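Threonine--tRNA ligase catalytic subunit (Aeropyrum pernix, PDB 3A32) probably catalyses the ATP-dependent, two-step attachment of threonine to its cognate tRNA, and probably lacks the ability to remove mischarged serine. Local coordinates at residues A[332-335]-A[339-342]; A[445-450]-A[460-465]. All coordinates share one frame; numbering follows the deposited sequence.

Interaction 1: residues A[332-335]-A[339-342]; sequences MPFT and IQFA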
loop_
_atom_site.group_PDB
_atom_site.type_symbol
_atom_site.label_atom_id
_atom_site.label_comp_id
_atom_site.label_asym_id
_atom_site.label_seq_id
_atom_site.Cartn_x
_atom_site.Cartn_y
_atom_site.Cartn_z
ATOM N N MET A 332 -18.904 -9.243 0.365
ATOM C CA MET A 332 -17.856 -8.495 -0.327
ATOM C C MET A 332 -17.768 -8.911 -1.796
ATOM O O MET A 332 -17.973 -10.117 -2.122
ATOM C CB MET A 332 -16.483 -8.784 0.321
ATOM C CG MET A 332 -16.376 -8.410 1.831
ATOM S SD MET A 332 -16.768 -6.665 2.097
ATOM C CE MET A 332 -15.298 -5.890 1.360
ATOM N N PRO A 333 -17.387 -7.949 -2.676
ATOM C CA PRO A 333 -17.076 -8.314 -4.066
ATOM C C PRO A 333 -15.860 -9.246 -4.085
ATOM O O PRO A 333 -15.003 -9.125 -3.196
ATOM C CB PRO A 333 -16.715 -6.981 -4.742
ATOM C CG PRO A 333 -16.618 -5.945 -3.638
ATOM C CD PRO A 333 -17.162 -6.513 -2.374
ATOM N N PHE A 334 -15.780 -10.141 -5.085
ATOM C CA PHE A 334 -14.772 -11.178 -5.140
ATOM C C PHE A 334 -13.351 -10.682 -4.823
ATOM O O PHE A 334 -12.625 -11.343 -4.079
ATOM C CB PHE A 334 -14.803 -11.908 -6.490
ATOM C CG PHE A 334 -13.758 -12.971 -6.636
ATOM C CD1 PHE A 334 -14.039 -14.294 -6.304
ATOM C CD2 PHE A 334 -12.515 -12.666 -7.186
ATOM C CE1 PHE A 334 -13.079 -15.309 -6.478
ATOM C CE2 PHE A 334 -11.546 -13.657 -7.350
ATOM C CZ PHE A 334 -11.826 -14.994 -6.991
ATOM N N THR A 335 -12.958 -9.539 -5.407
ATOM C CA THR A 335 -11.580 -9.074 -5.285
ATOM C C THR A 335 -11.200 -8.686 -3.820
ATOM O O THR A 335 -10.032 -8.777 -3.407
ATOM C CB THR A 335 -11.274 -7.931 -6.309
ATOM O OG1 THR A 335 -11.399 -8.445 -7.660
ATOM C CG2 THR A 335 -9.856 -7.454 -6.172
ATOM N N ILE A 339 -12.235 -14.505 2.272
ATOM C CA ILE A 339 -12.112 -15.843 1.667
ATOM C C ILE A 339 -12.697 -15.800 0.255
ATOM O O ILE A 339 -13.903 -15.548 0.079
ATOM C CB ILE A 339 -12.815 -16.950 2.535
ATOM C CG1 ILE A 339 -12.207 -16.988 3.950
ATOM C CG2 ILE A 339 -12.734 -18.331 1.834
ATOM C CD1 ILE A 339 -12.952 -17.930 4.979
ATOM N N GLN A 340 -11.854 -16.035 -0.754
ATOM C CA GLN A 340 -12.301 -16.018 -2.135
ATOM C C GLN A 340 -12.941 -17.325 -2.603
ATOM O O GLN A 340 -14.001 -17.310 -3.236
ATOM C CB GLN A 340 -11.133 -15.602 -3.037
ATOM C CG GLN A 340 -10.782 -14.092 -2.818
ATOM C CD GLN A 340 -9.676 -13.619 -3.671
ATOM O OE1 GLN A 340 -8.561 -14.135 -3.604
ATOM N NE2 GLN A 340 -9.949 -12.594 -4.475
ATOM N N PHE A 341 -12.304 -18.455 -2.302
ATOM C CA PHE A 341 -12.855 -19.780 -2.630
ATOM C C PHE A 341 -12.923 -20.537 -1.345
ATOM O O PHE A 341 -11.882 -20.707 -0.702
ATOM C CB PHE A 341 -11.942 -20.567 -3.594
ATOM C CG PHE A 341 -11.996 -20.074 -5.010
ATOM C CD1 PHE A 341 -13.036 -20.476 -5.861
ATOM C CD2 PHE A 341 -11.044 -19.169 -5.482
ATOM C CE1 PHE A 341 -13.106 -20.001 -7.174
ATOM C CE2 PHE A 341 -11.104 -18.680 -6.796
ATOM C CZ PHE A 341 -12.114 -19.115 -7.661
ATOM N N ALA A 342 -14.121 -21.010 -0.961
ATOM C CA ALA A 342 -14.197 -21.997 0.115
ATOM C C ALA A 342 -14.349 -23.362 -0.571
ATOM O O ALA A 342 -15.262 -23.536 -1.402
ATOM C CB ALA A 342 -15.358 -21.728 1.054
#

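Interaction 2: residues A[445-450]-A[460-465]; sequences VAEELE and APRIPA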
loop_
_atom_site.group_PDB
_atom_site.type_symbol
_atom_site.label_atom_id
_atom_site.label_comp_id
_atom_site.label_asym_id
_atom_site.label_seq_id
_atom_site.Cartn_x
_atom_site.Cartn_y
_atom_site.Cartn_z
ATOM N N VAL A 445 -13.480 -18.677 -13.821
ATOM C CA VAL A 445 -14.648 -18.092 -13.177
ATOM C C VAL A 445 -14.218 -16.846 -12.376
ATOM O O VAL A 445 -14.896 -15.810 -12.421
ATOM C CB VAL A 445 -15.337 -19.120 -12.249
ATOM C CG1 VAL A 445 -16.213 -18.438 -11.213
ATOM C CG2 VAL A 445 -16.146 -20.180 -13.072
ATOM N N ALA A 446 -13.078 -16.946 -11.675
ATOM C CA ALA A 446 -12.524 -15.855 -10.889
ATOM C C ALA A 446 -12.116 -14.657 -11.737
ATOM O O ALA A 446 -12.327 -13.528 -11.335
ATOM C CB ALA A 446 -11.324 -16.339 -10.060
ATOM N N GLU A 447 -11.514 -14.911 -12.893
ATOM C CA GLU A 447 -11.099 -13.885 -13.798
ATOM C C GLU A 447 -12.289 -13.102 -14.348
ATOM O O GLU A 447 -12.190 -11.887 -14.542
ATOM C CB GLU A 447 -10.186 -14.486 -14.886
ATOM C CG GLU A 447 -9.025 -15.226 -14.146
ATOM C CD GLU A 447 -7.817 -15.687 -14.980
ATOM O OE1 GLU A 447 -7.972 -15.905 -16.224
ATOM O OE2 GLU A 447 -6.709 -15.848 -14.353
ATOM N N GLU A 448 -13.395 -13.797 -14.604
ATOM C CA GLU A 448 -14.658 -13.153 -14.968
ATOM C C GLU A 448 -15.141 -12.266 -13.799
ATOM O O GLU A 448 -15.513 -11.119 -13.992
ATOM C CB GLU A 448 -15.729 -14.209 -15.357
ATOM C CG GLU A 448 -16.958 -13.634 -16.132
ATOM C CD GLU A 448 -16.542 -12.842 -17.410
ATOM O OE1 GLU A 448 -15.757 -13.415 -18.244
ATOM O OE2 GLU A 448 -16.969 -11.654 -17.570
ATOM N N LEU A 449 -15.068 -12.772 -12.578
ATOM C CA LEU A 449 -15.448 -11.937 -11.416
ATOM C C LEU A 449 -14.478 -10.755 -11.184
ATOM O O LEU A 449 -14.862 -9.764 -10.560
ATOM C CB LEU A 449 -15.610 -12.785 -10.134
ATOM C CG LEU A 449 -16.573 -13.974 -10.198
ATOM C CD1 LEU A 449 -16.511 -14.841 -8.904
ATOM C CD2 LEU A 449 -18.008 -13.498 -10.475
ATOM N N GLU A 450 -13.251 -10.854 -11.714
ATOM C CA GLU A 450 -12.182 -9.859 -11.496
ATOM C C GLU A 450 -12.199 -8.819 -12.595
ATOM O O GLU A 450 -11.612 -7.758 -12.479
ATOM C CB GLU A 450 -10.811 -10.533 -11.481
ATOM C CG GLU A 450 -10.505 -11.193 -10.157
ATOM C CD GLU A 450 -9.200 -11.962 -10.156
ATOM O OE1 GLU A 450 -8.697 -12.373 -11.243
ATOM O OE2 GLU A 450 -8.673 -12.165 -9.055
ATOM N N ALA A 460 -6.077 -7.118 -11.490
ATOM C CA ALA A 460 -6.739 -7.465 -10.236
ATOM C C ALA A 460 -5.676 -8.009 -9.241
ATOM O O ALA A 460 -4.838 -8.822 -9.614
ATOM C CB ALA A 460 -7.860 -8.473 -10.451
ATOM N N PRO A 461 -5.682 -7.514 -7.996
ATOM C CA PRO A 461 -4.799 -8.017 -6.929
ATOM C C PRO A 461 -5.046 -9.429 -6.469
ATOM O O PRO A 461 -6.146 -9.763 -6.054
ATOM C CB PRO A 461 -5.084 -7.089 -5.724
ATOM C CG PRO A 461 -5.761 -5.915 -6.286
ATOM C CD PRO A 461 -6.534 -6.407 -7.526
ATOM N N ARG A 462 -3.988 -10.226 -6.497
ATOM C CA ARG A 462 -3.984 -11.539 -5.937
ATOM C C ARG A 462 -3.065 -11.481 -4.732
ATOM O O ARG A 462 -1.843 -11.367 -4.858
ATOM C CB ARG A 462 -3.433 -12.590 -6.947
ATOM C CG ARG A 462 -4.202 -12.613 -8.286
ATOM C CD ARG A 462 -5.401 -13.520 -8.117
ATOM N NE ARG A 462 -6.203 -13.588 -9.313
ATOM C CZ ARG A 462 -5.984 -14.401 -10.348
ATOM N NH1 ARG A 462 -4.949 -15.232 -10.366
ATOM N NH2 ARG A 462 -6.835 -14.371 -11.379
ATOM N N ILE A 463 -3.679 -11.548 -3.568
ATOM C CA ILE A 463 -2.946 -11.593 -2.344
ATOM C C ILE A 463 -3.439 -12.873 -1.631
ATOM O O ILE A 463 -4.524 -12.830 -1.004
ATOM C CB ILE A 463 -3.217 -10.366 -1.500
ATOM C CG1 ILE A 463 -2.977 -9.101 -2.371
ATOM C CG2 ILE A 463 -2.325 -10.474 -0.193
ATOM C CD1 ILE A 463 -3.390 -7.823 -1.719
ATOM N N PRO A 464 -2.689 -14.008 -1.818
ATOM C CA PRO A 464 -3.103 -15.355 -1.359
ATOM C C PRO A 464 -3.057 -15.484 0.121
ATOM O O PRO A 464 -2.270 -14.807 0.812
ATOM C CB PRO A 464 -2.078 -16.318 -1.979
ATOM C CG PRO A 464 -0.900 -15.472 -2.434
ATOM C CD PRO A 464 -1.418 -14.023 -2.578
ATOM N N ALA A 465 -3.907 -16.359 0.614
ATOM C CA ALA A 465 -3.880 -16.737 2.012
ATOM C C ALA A 465 -4.627 -18.045 2.150
ATOM O O ALA A 465 -5.600 -18.286 1.430
ATOM C CB ALA A 465 -4.521 -15.633 2.919
HETATM O O HOH W 1 -8.510 -10.983 -6.873
#

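Interaction 1: residues A[332-335]-A[339-342]
Gln340 and Phe341 meet Phe334 in the anticodon-binding domain of this class II synthetase, at the start of strand 341-347. This strand, in the interior of the domain's mixed sheet, follows a loop whose short 3-10 turn carries Phe334 and Thr335. Gln340, just ahead of the strand, does two jobs with one extended side chain. Its NE2 donates an almost straight hydrogen bond of 3.0 Å to Phe334 O, coming from above the carbonyl plane while the oxygen lies close to the plane of the amide. The same amide passes over one face of the Phe334 ring, the two planes 30° apart, with Gln340 NE2 3.5 Å from Phe334 CE2. Nearer its backbone, Gln340 CB rests 4.0 Å from Phe334 CE1, so the apolar part of the chain also packs on the ring. Glutamine suits this buried place because both ends of its amide are used: OE1 accepts from the backbone N of Arg373, whose guanidinium in turn donates from NH2 to Thr335 O. With an alanine here, Phe334 O would probably lose its amide donor, Arg373 N its bond to the side-chain oxygen, and the Phe334 ring the cover over one face. Phe341, the first residue of the strand, presents its ring face to the edge of Phe334 in an offset edge-to-face pair, with centroids 5.7 Å apart and planes at 77°. Phe334 reaches it because CG stands opposite the backbone N (chi1 178°), which carries the ring from the turn to the strand. A flat ring serves well here, offering a face to the amide and a rim to Phe341. Phe372 adds another edge-to-face partner to Phe341. At the closest point of the aromatic pair, Phe334 CZ lies 3.8 Å from Phe341 CE2.

Interaction 2: residues A[445-450]-A[460-465]
Arg462 grips Glu450 side-on with two nitrogens, one to each carboxylate oxygen. Arg462 NH2 donates to Glu450 OE1 at 2.7 Å and Arg462 NE to Glu450 OE2 at 2.9 Å. Both oxygens are met on their syn side, and the carboxylate and guanidinium planes are only 22° apart, so the two bonds keep the groups nearly coplanar and resist turning of either. Arginine suits the place because its NE and NH2 match the spacing of the two oxygens. Arg462 NH2 also makes a weak, longer bond of 3.3 Å to Glu447 OE2, likewise at the guanidinium edge. Glu447 precedes Glu450 by about one helical turn, which brings both acids to the same flank of helix 435-457; the resulting three-residue salt-bridge network probably favours a charged carboxylate on the buried Glu450. Ala460 CB packs 3.7 Å from Glu450 CB, its small methyl letting the loop lie close to the helix. A water donates to Glu450 OE2 and to Pro461 O, tying the acid to the loop backbone.

Arg462 itself is bent at chi2 (-85°), which turns the guanidinium back toward the helix. In the outer shell, its NH1 donates to Lys370 O, and Gln459 of the second subunit hydrogen-bonds to Ala460 O and Arg462 N, placing the loop at the dimer interface.

Helix 435-457 lies against strands 412-419 and 424-431 through Val445, whereas the loop passes helix 48-65 and leads into the short strand 465-466, where Ala465 pairs with Val374 of strand 373-380.

How the interactions relate
The two contacts adjoin, their centres about 8 Å apart, and Phe334 is the main link between them: its CZ packs 3.4 Å from Ala446 CB, and the ring also reaches Leu449 and Glu450 of helix 435-457. Thr335 touches Pro461 in a smaller second join. Interaction 1 is wholly buried, built of aromatic packing and a neutral amide beside an inner strand. Interaction 2 is partly exposed, with charged groups meeting between a helix and the loop that follows it, in contact with the second subunit. Both meet strand 373-380 and share Arg373, which binds Gln340 and Thr335 as well as Ile463 O, so they lie on the same sheet of the anticodon-binding domain.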